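Local coordinates for Lmo0547 protein (Listeria monocytogenes, PDB 4R9N), which probably acts as a DNA-binding transcriptional regulator of the SorC family, here represented by its putative sugar-binding domain, at residues K108-V120 with L129-E141. Residues are numbered along the deposited sequence; the frame is centred on the assembly and turned at random.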
loop_
_atom_site.group_PDB
_atom_site.type_symbol
_atom_site.label_atom_id
_atom_site.label_comp_id
_atom_site.label_asym_id
_atom_site.label_seq_id
_atom_site.Cartn_x
_atom_site.Cartn_y
_atom_site.Cartn_z
ATOM N N LYS A 108 -19.179 4.651 9.001
ATOM C CA LYS A 108 -19.615 4.848 10.388
ATOM C C LYS A 108 -19.118 3.768 11.326
ATOM O O LYS A 108 -19.866 3.222 12.141
ATOM C CB LYS A 108 -21.152 4.936 10.434
ATOM C CG LYS A 108 -21.714 6.080 9.637
ATOM C CD LYS A 108 -23.233 6.135 9.801
ATOM C CE LYS A 108 -23.843 7.334 9.084
ATOM N NZ LYS A 108 -23.281 8.613 9.611
ATOM N N CYS A 109 -17.829 3.464 11.227
ATOM C CA CYS A 109 -17.240 2.280 11.900
ATOM C C CYS A 109 -16.205 2.676 12.961
ATOM O O CYS A 109 -16.211 3.818 13.426
ATOM C CB CYS A 109 -16.703 1.331 10.806
ATOM S SG CYS A 109 -15.258 1.955 9.945
ATOM N N HIS A 110 -15.384 1.748 13.410
ATOM C CA HIS A 110 -14.333 2.043 14.390
ATOM C C HIS A 110 -12.991 2.275 13.652
ATOM O O HIS A 110 -12.778 1.810 12.517
ATOM C CB HIS A 110 -14.195 0.905 15.372
ATOM C CG HIS A 110 -15.504 0.434 15.929
ATOM N ND1 HIS A 110 -16.211 1.150 16.878
ATOM C CD2 HIS A 110 -16.235 -0.673 15.657
ATOM C CE1 HIS A 110 -17.326 0.498 17.168
ATOM N NE2 HIS A 110 -17.364 -0.609 16.442
ATOM N N SER A 111 -12.088 2.988 14.302
ATOM C CA SER A 111 -10.704 3.172 13.747
ATOM C C SER A 111 -9.762 3.391 14.876
ATOM O O SER A 111 -10.208 3.766 16.003
ATOM C CB SER A 111 -10.655 4.370 12.775
ATOM O OG SER A 111 -11.004 5.571 13.438
ATOM N N LYS A 112 -8.490 3.122 14.634
ATOM C CA LYS A 112 -7.462 3.405 15.587
ATOM C C LYS A 112 -6.550 4.448 14.978
ATOM O O LYS A 112 -6.552 4.663 13.799
ATOM C CB LYS A 112 -6.689 2.116 15.960
ATOM C CG LYS A 112 -7.532 1.078 16.725
ATOM C CD LYS A 112 -8.119 1.695 17.998
ATOM C CE LYS A 112 -8.371 0.675 19.101
ATOM N NZ LYS A 112 -9.136 -0.452 18.518
ATOM N N TYR A 113 -5.801 5.145 15.816
ATOM C CA TYR A 113 -4.869 6.212 15.385
ATOM C C TYR A 113 -3.482 5.736 15.766
ATOM O O TYR A 113 -3.313 5.198 16.859
ATOM C CB TYR A 113 -5.212 7.505 16.156
ATOM C CG TYR A 113 -4.646 8.783 15.560
ATOM C CD1 TYR A 113 -5.281 9.423 14.501
ATOM C CD2 TYR A 113 -3.468 9.378 16.084
ATOM C CE1 TYR A 113 -4.757 10.609 13.978
ATOM C CE2 TYR A 113 -2.941 10.541 15.543
ATOM C CZ TYR A 113 -3.606 11.127 14.481
ATOM O OH TYR A 113 -3.094 12.204 13.878
ATOM N N LEU A 114 -2.504 5.953 14.918
ATOM C CA LEU A 114 -1.153 5.575 15.234
ATOM C C LEU A 114 -0.502 6.862 15.716
ATOM O O LEU A 114 -0.172 7.679 14.954
ATOM C CB LEU A 114 -0.497 4.915 14.013
ATOM C CG LEU A 114 0.757 4.141 14.191
ATOM C CD1 LEU A 114 0.785 3.315 15.492
ATOM C CD2 LEU A 114 1.001 3.246 13.000
ATOM N N TYR A 115 -0.408 7.011 17.035
ATOM C CA TYR A 115 0.125 8.205 17.677
ATOM C C TYR A 115 1.696 8.334 17.528
ATOM O O TYR A 115 2.421 8.230 18.562
ATOM C CB TYR A 115 -0.369 8.183 19.162
ATOM C CG TYR A 115 -1.917 8.378 19.348
ATOM C CD1 TYR A 115 -2.569 9.483 18.822
ATOM C CD2 TYR A 115 -2.693 7.483 20.057
ATOM C CE1 TYR A 115 -3.942 9.674 18.968
ATOM C CE2 TYR A 115 -4.089 7.663 20.207
ATOM C CZ TYR A 115 -4.709 8.759 19.651
ATOM O OH TYR A 115 -6.086 8.981 19.759
ATOM N N ALA A 116 2.228 8.522 16.292
ATOM C CA ALA A 116 3.711 8.482 16.068
ATOM C C ALA A 116 4.072 8.908 14.661
ATOM O O ALA A 116 3.227 8.797 13.757
ATOM C CB ALA A 116 4.246 7.082 16.342
ATOM N N PRO A 117 5.300 9.404 14.450
ATOM C CA PRO A 117 5.766 9.699 13.073
ATOM C C PRO A 117 6.080 8.418 12.271
ATOM O O PRO A 117 6.373 7.387 12.872
ATOM C CB PRO A 117 7.084 10.474 13.287
ATOM C CG PRO A 117 7.264 10.608 14.719
ATOM C CD PRO A 117 6.388 9.628 15.434
ATOM N N ALA A 118 6.052 8.465 10.936
ATOM C CA ALA A 118 6.447 7.301 10.165
ATOM C C ALA A 118 7.921 6.934 10.271
ATOM O O ALA A 118 8.287 5.748 10.248
ATOM C CB ALA A 118 6.126 7.543 8.688
ATOM N N LEU A 119 8.777 7.968 10.255
ATOM C CA LEU A 119 10.229 7.766 10.109
ATOM C C LEU A 119 10.838 8.565 11.220
ATOM O O LEU A 119 10.633 9.778 11.256
ATOM C CB LEU A 119 10.762 8.254 8.741
ATOM C CG LEU A 119 12.303 8.198 8.526
ATOM C CD1 LEU A 119 12.811 6.803 8.732
ATOM C CD2 LEU A 119 12.705 8.679 7.146
ATOM N N VAL A 120 11.535 7.882 12.134
ATOM C CA VAL A 120 12.254 8.511 13.220
ATOM C C VAL A 120 13.722 8.093 13.089
ATOM O O VAL A 120 14.098 6.972 13.410
ATOM C CB VAL A 120 11.625 8.043 14.521
ATOM C CG1 VAL A 120 12.272 8.666 15.728
ATOM C CG2 VAL A 120 10.127 8.406 14.504
ATOM N N LEU A 129 9.297 5.166 21.363
ATOM C CA LEU A 129 7.971 5.238 20.770
ATOM C C LEU A 129 7.462 3.846 20.445
ATOM O O LEU A 129 6.330 3.501 20.772
ATOM C CB LEU A 129 7.989 6.061 19.472
ATOM C CG LEU A 129 8.152 7.563 19.658
ATOM C CD1 LEU A 129 8.589 8.231 18.367
ATOM C CD2 LEU A 129 6.831 8.150 20.079
ATOM N N SER A 130 8.277 3.061 19.749
ATOM C CA SER A 130 7.878 1.707 19.407
ATOM C C SER A 130 7.385 0.934 20.638
ATOM O O SER A 130 6.459 0.118 20.513
ATOM C CB SER A 130 9.019 0.959 18.711
ATOM O OG SER A 130 9.153 1.426 17.376
ATOM N N LYS A 131 7.970 1.206 21.815
ATOM C CA LYS A 131 7.544 0.553 23.058
ATOM C C LYS A 131 6.464 1.284 23.911
ATOM O O LYS A 131 6.007 0.742 24.906
ATOM C CB LYS A 131 8.781 0.240 23.941
ATOM C CG LYS A 131 9.147 1.336 24.938
ATOM C CD LYS A 131 10.421 1.011 25.707
ATOM C CE LYS A 131 10.626 1.959 26.890
ATOM N NZ LYS A 131 11.577 1.415 27.914
ATOM N N ASN A 132 6.049 2.499 23.585
ATOM C CA ASN A 132 4.872 3.046 24.281
ATOM C C ASN A 132 3.676 2.118 24.050
ATOM O O ASN A 132 3.508 1.588 22.925
ATOM C CB ASN A 132 4.510 4.451 23.754
ATOM C CG ASN A 132 3.052 4.834 24.034
ATOM O OD1 ASN A 132 2.188 4.651 23.201
ATOM N ND2 ASN A 132 2.787 5.325 25.221
ATOM N N LYS A 133 2.816 1.956 25.067
ATOM C CA LYS A 133 1.731 0.953 24.959
ATOM C C LYS A 133 0.591 1.244 23.976
ATOM O O LYS A 133 0.057 0.318 23.405
ATOM C CB LYS A 133 1.151 0.585 26.333
ATOM C CG LYS A 133 0.188 1.605 26.904
ATOM C CD LYS A 133 0.201 1.617 28.434
ATOM C CE LYS A 133 1.437 2.333 28.976
ATOM N NZ LYS A 133 1.489 2.311 30.472
ATOM N N TYR A 134 0.155 2.479 23.768
ATOM C CA TYR A 134 -0.894 2.610 22.743
ATOM C C TYR A 134 -0.285 2.472 21.357
ATOM O O TYR A 134 -0.929 1.878 20.494
ATOM C CB TYR A 134 -1.857 3.805 22.919
ATOM C CG TYR A 134 -3.098 3.855 21.946
ATOM C CD1 TYR A 134 -4.334 3.181 22.185
ATOM C CD2 TYR A 134 -3.037 4.625 20.814
ATOM C CE1 TYR A 134 -5.427 3.290 21.269
ATOM C CE2 TYR A 134 -4.101 4.737 19.904
ATOM C CZ TYR A 134 -5.300 4.100 20.104
ATOM O OH TYR A 134 -6.264 4.340 19.078
ATOM N N ILE A 135 0.963 2.889 21.142
ATOM C CA ILE A 135 1.582 2.644 19.842
ATOM C C ILE A 135 1.736 1.142 19.595
ATOM O O ILE A 135 1.355 0.604 18.539
ATOM C CB ILE A 135 2.940 3.304 19.780
ATOM C CG1 ILE A 135 2.712 4.809 19.784
ATOM C CG2 ILE A 135 3.687 2.863 18.561
ATOM C CD1 ILE A 135 3.953 5.598 20.035
ATOM N N SER A 136 2.297 0.448 20.590
ATOM C CA SER A 136 2.492 -0.981 20.460
ATOM C C SER A 136 1.141 -1.678 20.185
ATOM O O SER A 136 1.082 -2.580 19.382
ATOM C CB SER A 136 3.136 -1.589 21.727
ATOM O OG SER A 136 3.415 -2.967 21.472
ATOM N N GLU A 137 0.071 -1.280 20.860
ATOM C CA GLU A 137 -1.182 -1.981 20.623
ATOM C C GLU A 137 -1.745 -1.756 19.233
ATOM O O GLU A 137 -2.281 -2.703 18.630
ATOM C CB GLU A 137 -2.256 -1.681 21.653
ATOM C CG GLU A 137 -3.669 -2.180 21.254
ATOM C CD GLU A 137 -3.854 -3.702 20.936
ATOM O OE1 GLU A 137 -2.915 -4.479 20.587
ATOM O OE2 GLU A 137 -5.028 -4.142 21.007
ATOM N N VAL A 138 -1.603 -0.548 18.698
ATOM C CA VAL A 138 -2.057 -0.332 17.332
ATOM C C VAL A 138 -1.178 -1.079 16.317
ATOM O O VAL A 138 -1.721 -1.599 15.329
ATOM C CB VAL A 138 -2.176 1.172 17.048
ATOM C CG1 VAL A 138 -2.538 1.409 15.580
ATOM C CG2 VAL A 138 -3.268 1.768 17.945
ATOM N N LEU A 139 0.134 -1.125 16.516
ATOM C CA LEU A 139 0.967 -1.922 15.658
ATOM C C LEU A 139 0.535 -3.377 15.705
ATOM O O LEU A 139 0.508 -4.035 14.671
ATOM C CB LEU A 139 2.455 -1.784 15.966
ATOM C CG LEU A 139 3.080 -0.400 15.750
ATOM C CD1 LEU A 139 4.521 -0.378 16.288
ATOM C CD2 LEU A 139 2.977 -0.029 14.284
ATOM N N GLU A 140 0.276 -3.925 16.913
ATOM C CA GLU A 140 -0.133 -5.330 16.962
ATOM C C GLU A 140 -1.470 -5.600 16.290
ATOM O O GLU A 140 -1.664 -6.630 15.632
ATOM C CB GLU A 140 -0.169 -5.810 18.407
ATOM C CG GLU A 140 1.206 -5.871 19.060
ATOM C CD GLU A 140 2.162 -6.818 18.353
ATOM O OE1 GLU A 140 1.725 -7.830 17.712
ATOM O OE2 GLU A 140 3.366 -6.527 18.437
ATOM N N GLU A 141 -2.409 -4.685 16.444
ATOM C CA GLU A 141 -3.688 -4.722 15.698
ATOM C C GLU A 141 -3.481 -4.684 14.204
ATOM O O GLU A 141 -4.125 -5.451 13.474
ATOM C CB GLU A 141 -4.626 -3.605 16.164
ATOM C CG GLU A 141 -5.165 -3.880 17.546
ATOM C CD GLU A 141 -5.747 -2.681 18.314
ATOM O OE1 GLU A 141 -5.740 -1.520 17.835
ATOM O OE2 GLU A 141 -6.161 -2.909 19.485
#
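L114 and V138 form the middle of an apolar seam between the chain leaving strand 110-111 and the first turns of helix 133-143. L114 CD1 rests 3.8 Å from V138 CG1, while L114 CD2 reaches L139 CD2 at 4.0 Å, the two leucine side chains running nearly perpendicular. The seam continues through A116, whose CB meets I135 CD1 at 4.0 Å, and ends where L129 CD1 touches P117 CD and, less closely, V120 CG2.

The ring of Y134 carries the aromatic part. With CG anti to the backbone N (chi1 -172°), it is carried to residues 113-115, where its OH meets Y113 N, and one face lies over V138 CG2 of its own helix. Y115, the centre of an inverse gamma turn, comes against it at an oblique angle, although the model is too tight there for the spacing to be trusted.

Polar ties are few. Y113 N gives a weak but nearly straight hydrogen bond to Y134 OH (3.4 Å, 174°). K112, bent at chi2 and chi4, lays its chain across E141, its CG 3.3 Å from E141 OE1, and ends in a long salt bridge, NZ to OE1 at 3.6 Å. Within 129-141, N132 is the N-cap of helix 133-143, its OD1 accepting from I135 N at 3.0 Å.

L114 also packs on P82, and its backbone N bonds to N97 OD1. H110 and K112 make backbone hydrogen bonds to I80, which put strand 110-111 at the edge of the parallel, Rossmann-like sheet. Helix 133-143 packs against the chain that follows this strand, with helix 123-131 supplying L129 at the far end.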